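Local coordinates for glycosyl hydrolase, family 31/fibronectin type III domain protein (Clostridium perfringens, PDB 4UAP) that binds galacto-configured sugars such as GalNAc through a calcium-containing beta-sandwich carbohydrate-binding module of a family 31 glycoside hydrolase, at residues Gln47-Phe59 with Thr129-Ile142. Numbering follows the deposited sequence.
Sequences QQDKGTLPFEMTF and TALDSHKDKNTLAI
Leu53 sits between the end of strand 125-133 and the connection that leads to strand 141-149. With CG anti to its own carbonyl carbon (chi1 -58°), its two methyls go different ways: CD1 lies 3.6 Å from Ser133 N, against the Asp132-Ser133 peptide, while CD2 meets Leu140 CD2 at 4.0 Å, the two side chains crossing at about a right angle. Leu53 N donates to Lys137 O at 2.8 Å.

Asn138 holds the residues just before Leu53. Its ND2 gives a nearly straight bond to Gly51 O (2.9 Å, 165° at the hydrogen); that oxygen lies in the amide plane of Asn138. The Thr52 side chain lies alongside, pointing the same way, with CG2 near ND2, and a water joins OD1 to Lys50 NZ. Asp136 OD1 accepts from Asn138 N in an Asx turn and from Thr139 OG1, which should steady the type I turn from Asp136 to Thr139.

Past the cis peptide before Pro54, antiparallel pairing begins: Phe55 and Ala130 exchange two backbone hydrogen bonds. Thr129 CG2 packs on Pro54 CB at 3.7 Å, and its other branch, OG1, is joined through a water to Glu56 OE2. Met57 CE meets Ile142 CD1 tip to tip, inside the sandwich.

The Thr139 side chain is about 5 Å from the bound GalNAc. The contact thus combines a buried leucine with water-bridged polar groups at its edge.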
loop_
_atom_site.group_PDB
_atom_site.type_symbol
_atom_site.label_atom_id
_atom_site.label_comp_id
_atom_site.label_asym_id
_atom_site.label_seq_id
_atom_site.Cartn_x
_atom_site.Cartn_y
_atom_site.Cartn_z
ATOM N N GLN A 47 9.303 7.094 22.987
ATOM C CA GLN A 47 9.922 7.031 21.670
ATOM C C GLN A 47 9.533 8.223 20.796
ATOM O O GLN A 47 8.358 8.553 20.675
ATOM C CB GLN A 47 9.521 5.726 20.982
ATOM C CG GLN A 47 10.204 5.460 19.660
ATOM C CD GLN A 47 9.825 4.094 19.132
ATOM O OE1 GLN A 47 9.696 3.151 19.905
ATOM N NE2 GLN A 47 9.630 3.984 17.820
ATOM N N GLN A 48 10.520 8.861 20.180
ATOM C CA GLN A 48 10.245 10.033 19.349
ATOM C C GLN A 48 10.537 9.741 17.882
ATOM O O GLN A 48 10.062 10.457 17.004
ATOM C CB GLN A 48 11.048 11.252 19.827
ATOM C CG GLN A 48 10.583 11.817 21.173
ATOM C CD GLN A 48 9.071 12.068 21.218
ATOM O OE1 GLN A 48 8.352 11.481 22.036
ATOM N NE2 GLN A 48 8.588 12.945 20.339
ATOM N N ASP A 49 11.307 8.679 17.634
ATOM C CA ASP A 49 11.521 8.143 16.285
ATOM C C ASP A 49 10.302 7.343 15.796
ATOM O O ASP A 49 10.146 6.164 16.134
ATOM C CB ASP A 49 12.767 7.255 16.268
ATOM C CG ASP A 49 13.057 6.671 14.895
ATOM O OD1 ASP A 49 13.575 5.531 14.829
ATOM O OD2 ASP A 49 12.778 7.353 13.884
ATOM N N LYS A 50 9.437 7.986 15.018
ATOM C CA LYS A 50 8.204 7.346 14.550
ATOM C C LYS A 50 7.946 7.597 13.063
ATOM O O LYS A 50 8.493 8.533 12.473
ATOM C CB LYS A 50 6.999 7.847 15.343
ATOM C CG LYS A 50 7.073 7.658 16.853
ATOM C CD LYS A 50 5.896 8.366 17.528
ATOM C CE LYS A 50 5.719 7.904 18.962
ATOM N NZ LYS A 50 4.410 8.334 19.518
ATOM N N GLY A 51 7.109 6.757 12.463
ATOM C CA GLY A 51 6.607 7.025 11.128
ATOM C C GLY A 51 5.281 7.727 11.279
ATOM O O GLY A 51 4.611 7.563 12.306
ATOM N N THR A 52 4.875 8.502 10.277
ATOM C CA THR A 52 3.597 9.197 10.357
ATOM C C THR A 52 2.798 9.091 9.066
ATOM O O THR A 52 3.356 9.088 7.964
ATOM C CB THR A 52 3.777 10.695 10.692
ATOM O OG1 THR A 52 4.422 11.355 9.599
ATOM C CG2 THR A 52 4.602 10.873 11.968
ATOM N N LEU A 53 1.487 8.981 9.212
ATOM C CA LEU A 53 0.585 9.076 8.075
ATOM C C LEU A 53 0.321 10.562 7.856
ATOM O O LEU A 53 0.391 11.336 8.800
ATOM C CB LEU A 53 -0.706 8.310 8.338
ATOM C CG LEU A 53 -0.489 6.828 8.653
ATOM C CD1 LEU A 53 -1.823 6.126 8.871
ATOM C CD2 LEU A 53 0.293 6.177 7.511
ATOM N N PRO A 54 0.022 10.970 6.615
ATOM C CA PRO A 54 -0.140 10.115 5.433
ATOM C C PRO A 54 1.184 9.542 4.933
ATOM O O PRO A 54 2.222 10.201 5.007
ATOM C CB PRO A 54 -0.744 11.069 4.395
ATOM C CG PRO A 54 -0.194 12.421 4.786
ATOM C CD PRO A 54 -0.186 12.398 6.299
ATOM N N PHE A 55 1.144 8.318 4.425
ATOM C CA PHE A 55 2.349 7.698 3.882
ATOM C C PHE A 55 2.159 7.389 2.397
ATOM O O PHE A 55 1.250 6.660 2.007
ATOM C CB PHE A 55 2.715 6.421 4.652
ATOM C CG PHE A 55 3.977 5.781 4.160
ATOM C CD1 PHE A 55 5.206 6.377 4.414
ATOM C CD2 PHE A 55 3.939 4.598 3.433
ATOM C CE1 PHE A 55 6.377 5.809 3.954
ATOM C CE2 PHE A 55 5.109 4.024 2.958
ATOM C CZ PHE A 55 6.335 4.631 3.220
ATOM N N GLU A 56 3.040 7.947 1.583
ATOM C CA GLU A 56 2.935 7.878 0.137
ATOM C C GLU A 56 3.831 6.785 -0.432
ATOM O O GLU A 56 5.029 6.730 -0.140
ATOM C CB GLU A 56 3.303 9.242 -0.449
ATOM C CG GLU A 56 3.187 9.384 -1.938
ATOM C CD GLU A 56 3.695 10.747 -2.397
ATOM O OE1 GLU A 56 4.914 10.871 -2.656
ATOM O OE2 GLU A 56 2.882 11.694 -2.454
ATOM N N MET A 57 3.234 5.913 -1.239
ATOM C CA MET A 57 3.935 4.806 -1.877
ATOM C C MET A 57 3.831 4.979 -3.396
ATOM O O MET A 57 2.728 5.044 -3.941
ATOM C CB MET A 57 3.333 3.462 -1.445
ATOM C CG MET A 57 3.518 3.106 0.041
ATOM S SD MET A 57 2.283 1.921 0.688
ATOM C CE MET A 57 0.876 3.004 0.928
ATOM N N THR A 58 4.975 5.067 -4.068
ATOM C CA THR A 58 4.994 5.311 -5.508
ATOM C C THR A 58 5.368 4.049 -6.274
ATOM O O THR A 58 6.371 3.404 -5.967
ATOM C CB THR A 58 5.977 6.427 -5.868
ATOM O OG1 THR A 58 5.565 7.635 -5.216
ATOM C CG2 THR A 58 6.028 6.645 -7.396
ATOM N N PHE A 59 4.554 3.710 -7.270
ATOM C CA PHE A 59 4.774 2.517 -8.081
ATOM C C PHE A 59 4.967 2.912 -9.539
ATOM O O PHE A 59 4.145 3.620 -10.113
ATOM C CB PHE A 59 3.600 1.548 -7.947
ATOM C CG PHE A 59 3.389 1.056 -6.535
ATOM C CD1 PHE A 59 2.635 1.793 -5.637
ATOM C CD2 PHE A 59 3.975 -0.122 -6.104
ATOM C CE1 PHE A 59 2.447 1.353 -4.328
ATOM C CE2 PHE A 59 3.782 -0.579 -4.798
ATOM C CZ PHE A 59 3.020 0.173 -3.914
ATOM N N THR A 129 -1.602 6.547 -1.345
ATOM C CA THR A 129 -1.328 7.182 -0.070
ATOM C C THR A 129 -2.236 6.633 1.018
ATOM O O THR A 129 -3.455 6.776 0.947
ATOM C CB THR A 129 -1.498 8.710 -0.151
ATOM O OG1 THR A 129 -0.729 9.212 -1.250
ATOM C CG2 THR A 129 -0.992 9.352 1.128
ATOM N N ALA A 130 -1.628 5.988 2.010
ATOM C CA ALA A 130 -2.336 5.593 3.221
ATOM C C ALA A 130 -2.612 6.838 4.072
ATOM O O ALA A 130 -1.689 7.560 4.444
ATOM C CB ALA A 130 -1.522 4.564 3.997
ATOM N N LEU A 131 -3.887 7.088 4.360
ATOM C CA LEU A 131 -4.302 8.312 5.040
ATOM C C LEU A 131 -4.600 8.064 6.508
ATOM O O LEU A 131 -4.396 8.938 7.344
ATOM C CB LEU A 131 -5.542 8.913 4.372
ATOM C CG LEU A 131 -5.400 9.234 2.891
ATOM C CD1 LEU A 131 -6.757 9.631 2.318
ATOM C CD2 LEU A 131 -4.377 10.345 2.718
ATOM N N ASP A 132 -5.104 6.873 6.815
ATOM C CA ASP A 132 -5.447 6.526 8.184
ATOM C C ASP A 132 -5.289 5.027 8.406
ATOM O O ASP A 132 -5.376 4.234 7.460
ATOM C CB ASP A 132 -6.882 6.958 8.495
ATOM C CG ASP A 132 -7.148 7.079 9.979
ATOM O OD1 ASP A 132 -6.169 7.196 10.751
ATOM O OD2 ASP A 132 -8.338 7.068 10.376
ATOM N N SER A 133 -5.034 4.647 9.652
ATOM C CA SER A 133 -5.069 3.245 10.055
ATOM C C SER A 133 -6.166 3.060 11.110
ATOM O O SER A 133 -6.813 4.022 11.509
ATOM C CB SER A 133 -3.724 2.799 10.616
ATOM O OG SER A 133 -3.550 3.305 11.929
ATOM N N HIS A 134 -6.371 1.828 11.558
ATOM C CA HIS A 134 -7.362 1.563 12.598
ATOM C C HIS A 134 -6.857 1.843 14.001
ATOM O O HIS A 134 -7.557 1.569 14.973
ATOM C CB HIS A 134 -7.844 0.116 12.510
ATOM C CG HIS A 134 -8.762 -0.125 11.357
ATOM N ND1 HIS A 134 -8.307 -0.519 10.118
ATOM C CD2 HIS A 134 -10.102 0.028 11.237
ATOM C CE1 HIS A 134 -9.331 -0.622 9.288
ATOM N NE2 HIS A 134 -10.431 -0.297 9.943
ATOM N N LYS A 135 -5.651 2.389 14.119
ATOM C CA LYS A 135 -5.068 2.601 15.445
ATOM C C LYS A 135 -4.764 4.065 15.666
ATOM O O LYS A 135 -5.419 4.720 16.469
ATOM C CB LYS A 135 -3.799 1.759 15.625
ATOM C CG LYS A 135 -3.279 1.714 17.057
ATOM C CD LYS A 135 -2.015 0.884 17.123
ATOM C CE LYS A 135 -1.423 0.878 18.531
ATOM N NZ LYS A 135 -0.204 0.010 18.582
ATOM N N ASP A 136 -3.772 4.578 14.943
ATOM C CA ASP A 136 -3.372 5.976 15.071
ATOM C C ASP A 136 -2.465 6.357 13.910
ATOM O O ASP A 136 -2.088 5.505 13.107
ATOM C CB ASP A 136 -2.661 6.240 16.405
ATOM C CG ASP A 136 -1.428 5.351 16.615
ATOM O OD1 ASP A 136 -0.548 5.280 15.723
ATOM O OD2 ASP A 136 -1.334 4.719 17.692
ATOM N N LYS A 137 -2.095 7.632 13.843
ATOM C CA LYS A 137 -1.355 8.139 12.693
ATOM C C LYS A 137 0.107 7.689 12.680
ATOM O O LYS A 137 0.840 8.004 11.746
ATOM C CB LYS A 137 -1.430 9.669 12.649
ATOM C CG LYS A 137 -0.562 10.358 13.704
ATOM C CD LYS A 137 -0.426 11.862 13.415
ATOM C CE LYS A 137 0.661 12.506 14.270
ATOM N NZ LYS A 137 0.387 12.384 15.736
ATOM N N ASN A 138 0.543 6.964 13.707
ATOM C CA ASN A 138 1.912 6.444 13.709
ATOM C C ASN A 138 1.965 4.943 13.449
ATOM O O ASN A 138 2.992 4.306 13.689
ATOM C CB ASN A 138 2.617 6.748 15.036
ATOM C CG ASN A 138 2.692 8.233 15.333
ATOM O OD1 ASN A 138 2.228 8.679 16.371
ATOM N ND2 ASN A 138 3.285 9.004 14.420
ATOM N N THR A 139 0.873 4.382 12.938
ATOM C CA THR A 139 0.776 2.941 12.766
ATOM C C THR A 139 0.175 2.582 11.405
ATOM O O THR A 139 -0.795 3.197 10.962
ATOM C CB THR A 139 -0.081 2.310 13.902
ATOM O OG1 THR A 139 0.437 2.721 15.178
ATOM C CG2 THR A 139 -0.075 0.789 13.821
ATOM N N LEU A 140 0.750 1.580 10.749
ATOM C CA LEU A 140 0.260 1.124 9.451
ATOM C C LEU A 140 0.884 -0.214 9.107
ATOM O O LEU A 140 2.098 -0.379 9.239
ATOM C CB LEU A 140 0.597 2.140 8.347
ATOM C CG LEU A 140 0.142 1.728 6.942
ATOM C CD1 LEU A 140 -1.388 1.772 6.843
ATOM C CD2 LEU A 140 0.791 2.594 5.883
ATOM N N ALA A 141 0.064 -1.156 8.653
ATOM C CA ALA A 141 0.559 -2.443 8.184
ATOM C C ALA A 141 -0.126 -2.804 6.878
ATOM O O ALA A 141 -1.352 -2.806 6.791
ATOM C CB ALA A 141 0.325 -3.536 9.232
ATOM N N ILE A 142 0.671 -3.108 5.861
ATOM C CA ILE A 142 0.153 -3.565 4.578
ATOM C C ILE A 142 0.887 -4.841 4.171
ATOM O O ILE A 142 2.114 -4.882 4.209
ATOM C CB ILE A 142 0.321 -2.478 3.491
ATOM C CG1 ILE A 142 -0.457 -1.213 3.885
ATOM C CG2 ILE A 142 -0.123 -3.008 2.126
ATOM C CD1 ILE A 142 -0.193 -0.000 2.945
HETATM O O HOH W 1 2.110 6.727 18.707
HETATM O O HOH W 2 5.815 4.832 13.883
HETATM O O HOH W 3 0.322 11.720 -1.685
#